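Thin, isoform D (Drosophila melanogaster, PDB 6XG7) forms, through its C-terminal NHL-repeat beta-propeller, a probable protein-interaction platform in a RING-finger protein that is likely a zinc-binding ubiquitin ligase. Local coordinates at residues F45-I59 / M289-R303. Sequence-based numbering, arbitrary orientation.
Sequences FTWPRGLAVGPDNSI and MSNGNILVCDRENHR
Strands 51-54 and 294-298 run roughly antiparallel, their directions 148° apart and axes 7.8 Å apart at closest, a spacing of packed sheets rather than paired strands; W47 lies across from R299 and N57 from M289. Polar contacts fasten both ends. At one, W47 N donates to H302 ND1 over 3.0 Å, nearly straight (168°) and in the imidazole plane. That ring also turns its edge to the indole in an edge-to-face stack, the planes inclined rather than perpendicular, CE1 over one face and 3.3 Å from W47 NE1. The CG of R299 fits against W47 CB, while its guanidinium reaches E300. At the other end the N57 amide bonds twice to S290: OD1 accepts from the backbone N at 3.0 Å, and ND2 donates to OG at 2.9 Å, a pairing that fixes the amide's rotation. Between them the contact is mainly apolar. L51, its CG anti to the backbone N (chi1 -166°), brings CD2 to 3.5 Å from L295 CB, a tight fit; L295 CD2 meets V53 CG2 and I59 CG1, and M289 CE touches I59 CG1 and CD1. The contact joins neighbouring blades where the NHL propeller closes; strand 33-36 completes the blade of 279-288, 294-298 and 303-306. E284 on strand 279-288 bridges R49 and R299, probably offsetting their like charges, while V61 of strand 58-63 backs F45, P48 and L51.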
ATOM      1  N   PHE A  45     -15.077  -3.534   8.636  1.00 11.91           N
ATOM      2  CA  PHE A  45     -14.096  -2.469   8.492  1.00 13.15           C
ATOM      3  C   PHE A  45     -14.797  -1.126   8.590  1.00 13.82           C
ATOM      4  O   PHE A  45     -15.990  -1.002   8.302  1.00 15.39           O
ATOM      5  CB  PHE A  45     -13.394  -2.482   7.122  1.00 12.16           C
ATOM      6  CG  PHE A  45     -12.739  -3.790   6.770  1.00 11.73           C
ATOM      7  CD1 PHE A  45     -11.891  -4.429   7.642  1.00 13.59           C
ATOM      8  CD2 PHE A  45     -12.980  -4.368   5.535  1.00 13.85           C
ATOM      9  CE1 PHE A  45     -11.304  -5.626   7.290  1.00 14.38           C
ATOM     10  CE2 PHE A  45     -12.393  -5.560   5.184  1.00 13.91           C
ATOM     11  CZ  PHE A  45     -11.558  -6.187   6.063  1.00 12.72           C
ATOM     12  N   THR A  46     -14.042  -0.105   8.966  1.00 12.19           N
ATOM     13  CA  THR A  46     -14.516   1.270   8.858  1.00 13.24           C
ATOM     14  C   THR A  46     -13.393   2.054   8.200  1.00 12.90           C
ATOM     15  O   THR A  46     -12.356   2.307   8.825  1.00 12.45           O
ATOM     16  CB  THR A  46     -14.957   1.860  10.195  1.00 16.54           C
ATOM     17  OG1 THR A  46     -15.932   0.997  10.813  1.00 20.10           O
ATOM     18  CG2 THR A  46     -15.596   3.214   9.951  1.00 18.12           C
ATOM     19  N   TRP A  47     -13.582   2.375   6.924  1.00 12.75           N
ATOM     20  CA  TRP A  47     -12.622   3.115   6.115  1.00 13.82           C
ATOM     21  C   TRP A  47     -11.253   2.451   6.097  1.00 13.56           C
ATOM     22  O   TRP A  47     -10.245   3.056   6.480  1.00 17.52           O
ATOM     23  CB  TRP A  47     -12.568   4.596   6.511  1.00 20.08           C
ATOM     24  CG  TRP A  47     -13.935   5.241   6.234  1.00 27.01           C
ATOM     25  CD1 TRP A  47     -14.525   5.427   5.004  1.00 30.51           C
ATOM     26  CD2 TRP A  47     -14.887   5.724   7.199  1.00 31.51           C
ATOM     27  NE1 TRP A  47     -15.768   6.015   5.152  1.00 32.58           N
ATOM     28  CE2 TRP A  47     -16.011   6.203   6.485  1.00 32.67           C
ATOM     29  CE3 TRP A  47     -14.890   5.817   8.595  1.00 33.18           C
ATOM     30  CZ2 TRP A  47     -17.123   6.739   7.124  1.00 34.43           C
ATOM     31  CZ3 TRP A  47     -15.994   6.354   9.224  1.00 34.53           C
ATOM     32  CH2 TRP A  47     -17.097   6.793   8.492  1.00 34.94           C
ATOM     33  N   PRO A  48     -11.177   1.216   5.626  1.00 12.30           N
ATOM     34  CA  PRO A  48      -9.877   0.547   5.500  1.00 12.89           C
ATOM     35  C   PRO A  48      -8.995   1.229   4.465  1.00 12.50           C
ATOM     36  O   PRO A  48      -9.476   1.825   3.498  1.00 13.11           O
ATOM     37  CB  PRO A  48     -10.266  -0.863   5.038  1.00 13.95           C
ATOM     38  CG  PRO A  48     -11.537  -0.662   4.274  1.00 15.15           C
ATOM     39  CD  PRO A  48     -12.258   0.472   4.953  1.00 13.63           C
ATOM     40  N   ARG A  49      -7.684   1.117   4.673  1.00 10.54           N
ATOM     41  CA  ARG A  49      -6.721   1.811   3.824  1.00 10.68           C
ATOM     42  C   ARG A  49      -5.687   0.846   3.270  1.00 10.29           C
ATOM     43  O   ARG A  49      -5.896   0.267   2.196  1.00 11.56           O
ATOM     44  CB  ARG A  49      -6.130   3.014   4.563  1.00 13.55           C
ATOM     45  CG  ARG A  49      -7.201   4.065   4.858  1.00 16.98           C
ATOM     46  CD  ARG A  49      -6.609   5.404   5.193  1.00 21.91           C
ATOM     47  NE  ARG A  49      -7.596   6.340   5.735  1.00 26.01           N
ATOM     48  CZ  ARG A  49      -8.181   7.330   5.057  1.00 27.53           C
ATOM     49  NH1 ARG A  49      -7.911   7.544   3.768  1.00 27.95           N
ATOM     50  NH2 ARG A  49      -9.056   8.112   5.684  1.00 28.19           N
ATOM     51  N   GLY A  50      -4.575   0.664   3.978  1.00 11.00           N
ATOM     52  CA  GLY A  50      -3.536  -0.214   3.495  1.00 11.81           C
ATOM     53  C   GLY A  50      -3.942  -1.674   3.508  1.00 10.67           C
ATOM     54  O   GLY A  50      -4.786  -2.120   4.281  1.00 10.45           O
ATOM     55  N   LEU A  51      -3.307  -2.424   2.621  1.00 10.76           N
ATOM     56  CA  LEU A  51      -3.511  -3.851   2.474  1.00 10.97           C
ATOM     57  C   LEU A  51      -2.164  -4.513   2.230  1.00  9.86           C
ATOM     58  O   LEU A  51      -1.299  -3.953   1.563  1.00 11.85           O
ATOM     59  CB  LEU A  51      -4.384  -4.039   1.225  1.00 15.29           C
ATOM     60  CG  LEU A  51      -5.087  -5.320   0.881  1.00 17.10           C
ATOM     61  CD1 LEU A  51      -5.896  -5.806   2.062  1.00 17.82           C
ATOM     62  CD2 LEU A  51      -5.970  -5.035  -0.331  1.00 16.95           C
ATOM     63  N   ALA A  52      -2.005  -5.729   2.732  1.00  9.80           N
ATOM     64  CA  ALA A  52      -0.786  -6.470   2.479  1.00 10.58           C
ATOM     65  C   ALA A  52      -1.117  -7.945   2.412  1.00 11.26           C
ATOM     66  O   ALA A  52      -2.139  -8.381   2.933  1.00 11.19           O
ATOM     67  CB  ALA A  52       0.248  -6.233   3.582  1.00 10.92           C
ATOM     68  N   VAL A  53      -0.219  -8.719   1.803  1.00 11.91           N
ATOM     69  CA  VAL A  53      -0.285 -10.175   1.849  1.00 12.89           C
ATOM     70  C   VAL A  53       0.804 -10.677   2.789  1.00 13.87           C
ATOM     71  O   VAL A  53       1.962 -10.249   2.701  1.00 15.52           O
ATOM     72  CB  VAL A  53      -0.185 -10.806   0.448  1.00 16.13           C
ATOM     73  CG1 VAL A  53      -0.102 -12.326   0.534  1.00 16.58           C
ATOM     74  CG2 VAL A  53      -1.409 -10.431  -0.346  1.00 16.68           C
ATOM     75  N   GLY A  54       0.421 -11.552   3.704  1.00 13.98           N
ATOM     76  CA  GLY A  54       1.344 -12.134   4.646  1.00 15.37           C
ATOM     77  C   GLY A  54       1.603 -13.588   4.323  1.00 17.07           C
ATOM     78  O   GLY A  54       1.202 -14.090   3.270  1.00 16.19           O
ATOM     79  N   PRO A  55       2.287 -14.295   5.229  1.00 19.56           N
ATOM     80  CA  PRO A  55       2.579 -15.716   5.001  1.00 20.13           C
ATOM     81  C   PRO A  55       1.320 -16.493   4.659  1.00 17.80           C
ATOM     82  O   PRO A  55       0.232 -16.215   5.169  1.00 18.27           O
ATOM     83  CB  PRO A  55       3.142 -16.185   6.352  1.00 21.86           C
ATOM     84  CG  PRO A  55       3.603 -14.978   7.034  1.00 21.93           C
ATOM     85  CD  PRO A  55       2.788 -13.825   6.529  1.00 20.58           C
ATOM     86  N   ASP A  56       1.476 -17.496   3.802  1.00 17.94           N
ATOM     87  CA  ASP A  56       0.370 -18.388   3.480  1.00 17.24           C
ATOM     88  C   ASP A  56      -0.778 -17.643   2.790  1.00 15.38           C
ATOM     89  O   ASP A  56      -1.944 -18.019   2.908  1.00 16.60           O
ATOM     90  CB  ASP A  56      -0.091 -19.108   4.747  1.00 19.55           C
ATOM     91  CG  ASP A  56      -0.794 -20.392   4.460  1.00 20.69           C
ATOM     92  OD1 ASP A  56      -0.667 -20.917   3.332  1.00 21.98           O
ATOM     93  OD2 ASP A  56      -1.477 -20.871   5.387  1.00 22.38           O
ATOM     94  N   ASN A  57      -0.450 -16.576   2.054  1.00 12.84           N
ATOM     95  CA  ASN A  57      -1.429 -15.748   1.340  1.00 13.86           C
ATOM     96  C   ASN A  57      -2.489 -15.185   2.277  1.00 12.85           C
ATOM     97  O   ASN A  57      -3.660 -15.044   1.913  1.00 14.37           O
ATOM     98  CB  ASN A  57      -2.044 -16.476   0.143  1.00 15.01           C
ATOM     99  CG  ASN A  57      -1.105 -16.519  -1.047  1.00 17.39           C
ATOM    100  OD1 ASN A  57      -0.325 -15.597  -1.270  1.00 16.64           O
ATOM    101  ND2 ASN A  57      -1.176 -17.585  -1.812  1.00 20.44           N
ATOM    102  N   SER A  58      -2.064 -14.814   3.476  1.00 12.47           N
ATOM    103  CA  SER A  58      -2.978 -14.142   4.378  1.00 11.92           C
ATOM    104  C   SER A  58      -3.250 -12.731   3.878  1.00 11.48           C
ATOM    105  O   SER A  58      -2.429 -12.124   3.184  1.00 12.45           O
ATOM    106  CB  SER A  58      -2.382 -14.094   5.775  1.00 14.19           C
ATOM    107  OG  SER A  58      -1.168 -13.380   5.734  1.00 18.46           O
ATOM    108  N   ILE A  59      -4.429 -12.227   4.226  1.00 10.74           N
ATOM    109  CA  ILE A  59      -4.908 -10.913   3.816  1.00 10.15           C
ATOM    110  C   ILE A  59      -4.859 -10.021   5.045  1.00  9.79           C
ATOM    111  O   ILE A  59      -5.542 -10.283   6.044  1.00 10.36           O
ATOM    112  CB  ILE A  59      -6.345 -10.992   3.275  1.00 11.57           C
ATOM    113  CG1 ILE A  59      -6.396 -11.907   2.057  1.00 12.70           C
ATOM    114  CG2 ILE A  59      -6.883  -9.594   2.968  1.00 12.64           C
ATOM    115  CD1 ILE A  59      -7.814 -12.235   1.577  1.00 14.05           C
ATOM    116  N   MET A 289      -1.397 -11.707  -4.228  1.00 14.87           N
ATOM    117  CA  MET A 289      -1.069 -13.005  -3.649  1.00 15.24           C
ATOM    118  C   MET A 289      -0.121 -13.763  -4.569  1.00 16.27           C
ATOM    119  O   MET A 289       0.036 -13.444  -5.747  1.00 15.66           O
ATOM    120  CB  MET A 289      -2.319 -13.874  -3.483  1.00 14.29           C
ATOM    121  CG  MET A 289      -3.287 -13.472  -2.373  1.00 16.91           C
ATOM    122  SD  MET A 289      -4.695 -14.601  -2.258  1.00 16.13           S
ATOM    123  CE  MET A 289      -5.651 -13.869  -0.951  1.00 16.37           C
ATOM    124  N   SER A 290       0.471 -14.827  -4.027  1.00 17.48           N
ATOM    125  CA  SER A 290       1.444 -15.609  -4.782  1.00 18.53           C
ATOM    126  C   SER A 290       0.829 -16.294  -5.991  1.00 18.46           C
ATOM    127  O   SER A 290       1.562 -16.670  -6.908  1.00 21.49           O
ATOM    128  CB  SER A 290       2.093 -16.659  -3.875  1.00 20.55           C
ATOM    129  OG  SER A 290       1.156 -17.652  -3.494  1.00 22.05           O
ATOM    130  N   ASN A 291      -0.484 -16.488  -6.013  1.00 18.75           N
ATOM    131  CA  ASN A 291      -1.162 -17.135  -7.130  1.00 19.48           C
ATOM    132  C   ASN A 291      -1.730 -16.133  -8.126  1.00 20.16           C
ATOM    133  O   ASN A 291      -2.460 -16.524  -9.049  1.00 21.29           O
ATOM    134  CB  ASN A 291      -2.283 -18.030  -6.606  1.00 20.78           C
ATOM    135  CG  ASN A 291      -3.285 -17.264  -5.763  1.00 21.27           C
ATOM    136  OD1 ASN A 291      -3.355 -16.035  -5.811  1.00 19.18           O
ATOM    137  ND2 ASN A 291      -4.072 -17.989  -4.990  1.00 23.40           N
ATOM    138  N   GLY A 292      -1.429 -14.852  -7.959  1.00 18.05           N
ATOM    139  CA  GLY A 292      -1.914 -13.844  -8.870  1.00 17.18           C
ATOM    140  C   GLY A 292      -3.249 -13.229  -8.506  1.00 15.30           C
ATOM    141  O   GLY A 292      -3.734 -12.379  -9.250  1.00 16.18           O
ATOM    142  N   ASN A 293      -3.850 -13.605  -7.378  1.00 13.10           N
ATOM    143  CA  ASN A 293      -5.070 -12.939  -6.941  1.00 12.62           C
ATOM    144  C   ASN A 293      -4.720 -11.519  -6.510  1.00 11.73           C
ATOM    145  O   ASN A 293      -3.798 -11.316  -5.710  1.00 13.39           O
ATOM    146  CB  ASN A 293      -5.709 -13.702  -5.783  1.00 13.13           C
ATOM    147  CG  ASN A 293      -6.375 -14.996  -6.218  1.00 15.12           C
ATOM    148  OD1 ASN A 293      -6.427 -15.335  -7.401  1.00 16.38           O
ATOM    149  ND2 ASN A 293      -6.868 -15.736  -5.250  1.00 15.97           N
ATOM    150  N   ILE A 294      -5.467 -10.541  -7.030  1.00 11.30           N
ATOM    151  CA  ILE A 294      -5.269  -9.129  -6.737  1.00 11.17           C
ATOM    152  C   ILE A 294      -6.266  -8.742  -5.653  1.00 11.95           C
ATOM    153  O   ILE A 294      -7.470  -8.999  -5.788  1.00 13.86           O
ATOM    154  CB  ILE A 294      -5.497  -8.278  -7.996  1.00 11.76           C
ATOM    155  CG1 ILE A 294      -4.539  -8.679  -9.110  1.00 12.66           C
ATOM    156  CG2 ILE A 294      -5.341  -6.790  -7.672  1.00 12.45           C
ATOM    157  CD1 ILE A 294      -4.935  -8.089 -10.454  1.00 14.06           C
ATOM    158  N   LEU A 295      -5.771  -8.123  -4.585  1.00 11.97           N
ATOM    159  CA  LEU A 295      -6.578  -7.673  -3.460  1.00 12.34           C
ATOM    160  C   LEU A 295      -6.652  -6.156  -3.516  1.00  9.73           C
ATOM    161  O   LEU A 295      -5.627  -5.497  -3.694  1.00 10.16           O
ATOM    162  CB  LEU A 295      -5.928  -8.043  -2.117  1.00 18.17           C
ATOM    163  CG  LEU A 295      -5.451  -9.422  -1.740  1.00 23.28           C
ATOM    164  CD1 LEU A 295      -4.476  -9.943  -2.708  1.00 23.06           C
ATOM    165  CD2 LEU A 295      -4.830  -9.318  -0.359  1.00 25.13           C
ATOM    166  N   VAL A 296      -7.838  -5.612  -3.280  1.00 10.34           N
ATOM    167  CA  VAL A 296      -8.114  -4.186  -3.448  1.00 12.87           C
ATOM    168  C   VAL A 296      -8.919  -3.692  -2.246  1.00 11.71           C
ATOM    169  O   VAL A 296      -9.945  -4.284  -1.903  1.00 12.67           O
ATOM    170  CB  VAL A 296      -8.908  -3.999  -4.768  1.00 18.36           C
ATOM    171  CG1 VAL A 296      -9.232  -2.566  -5.039  1.00 21.44           C
ATOM    172  CG2 VAL A 296      -8.149  -4.618  -5.975  1.00 20.02           C
ATOM    173  N   CYS A 297      -8.449  -2.660  -1.616  1.00 13.39           N
ATOM    174  CA  CYS A 297      -9.247  -2.009  -0.554  0.51 13.11           C
ATOM    175  C   CYS A 297     -10.119  -0.821  -1.107  1.00 12.01           C
ATOM    176  O   CYS A 297      -9.714   0.158  -1.864  1.00 13.18           O
ATOM    177  CB  CYS A 297      -8.264  -1.392   0.399  0.51 14.91           C
ATOM    178  SG  CYS A 297      -9.231  -0.582   1.658  0.51 15.81           S
ATOM    179  N   ASP A 298     -11.441  -1.003  -0.990  1.00 13.05           N
ATOM    180  CA  ASP A 298     -12.457  -0.071  -1.495  1.00 15.24           C
ATOM    181  C   ASP A 298     -12.969   0.675  -0.264  1.00 17.10           C
ATOM    182  O   ASP A 298     -13.939   0.272   0.367  1.00 16.90           O
ATOM    183  CB  ASP A 298     -13.558  -0.932  -2.220  1.00 16.80           C
ATOM    184  CG  ASP A 298     -14.609  -0.106  -2.942  1.00 21.24           C
ATOM    185  OD1 ASP A 298     -14.426   1.105  -3.128  1.00 21.35           O
ATOM    186  OD2 ASP A 298     -15.630  -0.717  -3.327  1.00 23.46           O
ATOM    187  N   ARG A 299     -12.246   1.739   0.119  1.00 18.32           N
ATOM    188  CA  ARG A 299     -12.455   2.384   1.415  1.00 18.87           C
ATOM    189  C   ARG A 299     -13.893   2.866   1.590  1.00 17.54           C
ATOM    190  O   ARG A 299     -14.477   2.719   2.658  1.00 17.70           O
ATOM    191  CB  ARG A 299     -11.499   3.572   1.561  1.00 19.50           C
ATOM    192  CG  ARG A 299     -11.553   4.302   2.913  1.00 20.73           C
ATOM    193  CD  ARG A 299     -11.072   5.769   2.806  1.00 25.00           C
ATOM    194  NE  ARG A 299     -11.967   6.529   1.926  1.00 27.52           N
ATOM    195  CZ  ARG A 299     -11.682   6.927   0.683  1.00 29.39           C
ATOM    196  NH1 ARG A 299     -10.491   6.712   0.143  1.00 29.24           N
ATOM    197  NH2 ARG A 299     -12.603   7.562  -0.030  1.00 30.83           N
ATOM    198  N   GLU A 300     -14.456   3.486   0.560  1.00 16.61           N
ATOM    199  CA  GLU A 300     -15.782   4.091   0.653  1.00 16.91           C
ATOM    200  C   GLU A 300     -16.889   3.045   0.804  1.00 17.07           C
ATOM    201  O   GLU A 300     -17.949   3.338   1.374  1.00 19.25           O
ATOM    202  CB  GLU A 300     -15.962   4.956  -0.593  1.00 20.73           C
ATOM    203  CG  GLU A 300     -16.858   6.143  -0.481  1.00 23.73           C
ATOM    204  CD  GLU A 300     -16.449   7.150   0.591  1.00 25.70           C
ATOM    205  OE1 GLU A 300     -17.355   7.576   1.312  1.00 26.08           O
ATOM    206  OE2 GLU A 300     -15.256   7.530   0.704  1.00 28.05           O
ATOM    207  N   ASN A 301     -16.670   1.825   0.319  1.00 14.63           N
ATOM    208  CA  ASN A 301     -17.591   0.715   0.518  1.00 14.70           C
ATOM    209  C   ASN A 301     -17.170  -0.199   1.665  1.00 13.16           C
ATOM    210  O   ASN A 301     -17.783  -1.252   1.872  1.00 14.42           O
ATOM    211  CB  ASN A 301     -17.718  -0.089  -0.773  1.00 17.14           C
ATOM    212  CG  ASN A 301     -18.452   0.665  -1.850  1.00 19.47           C
ATOM    213  OD1 ASN A 301     -19.517   1.236  -1.599  1.00 22.07           O
ATOM    214  ND2 ASN A 301     -17.884   0.694  -3.055  1.00 19.12           N
ATOM    215  N   HIS A 302     -16.138   0.183   2.414  1.00 13.46           N
ATOM    216  CA  HIS A 302     -15.725  -0.517   3.629  1.00 12.74           C
ATOM    217  C   HIS A 302     -15.446  -1.986   3.361  1.00 12.13           C
ATOM    218  O   HIS A 302     -15.817  -2.857   4.151  1.00 13.30           O
ATOM    219  CB  HIS A 302     -16.773  -0.371   4.729  1.00 14.75           C
ATOM    220  CG  HIS A 302     -17.113   1.042   5.039  1.00 17.90           C
ATOM    221  ND1 HIS A 302     -16.318   1.843   5.824  1.00 19.39           N
ATOM    222  CD2 HIS A 302     -18.169   1.800   4.667  1.00 19.27           C
ATOM    223  CE1 HIS A 302     -16.876   3.037   5.928  1.00 21.49           C
ATOM    224  NE2 HIS A 302     -18.001   3.034   5.234  1.00 22.20           N
ATOM    225  N   ARG A 303     -14.784  -2.278   2.242  1.00 12.08           N
ATOM    226  CA  ARG A 303     -14.614  -3.673   1.867  1.00 11.29           C
ATOM    227  C   ARG A 303     -13.278  -3.881   1.170  1.00 11.10           C
ATOM    228  O   ARG A 303     -12.640  -2.942   0.692  1.00 10.80           O
ATOM    229  CB  ARG A 303     -15.746  -4.178   0.963  1.00 12.98           C
ATOM    230  CG  ARG A 303     -15.781  -3.500  -0.406  1.00 13.00           C
ATOM    231  CD  ARG A 303     -16.930  -4.032  -1.274  1.00 14.64           C
ATOM    232  NE  ARG A 303     -17.059  -3.235  -2.488  1.00 15.56           N
ATOM    233  CZ  ARG A 303     -17.986  -3.448  -3.423  1.00 15.42           C
ATOM    234  NH1 ARG A 303     -18.827  -4.465  -3.309  1.00 17.47           N
ATOM    235  NH2 ARG A 303     -18.076  -2.660  -4.473  1.00 16.28           N
TER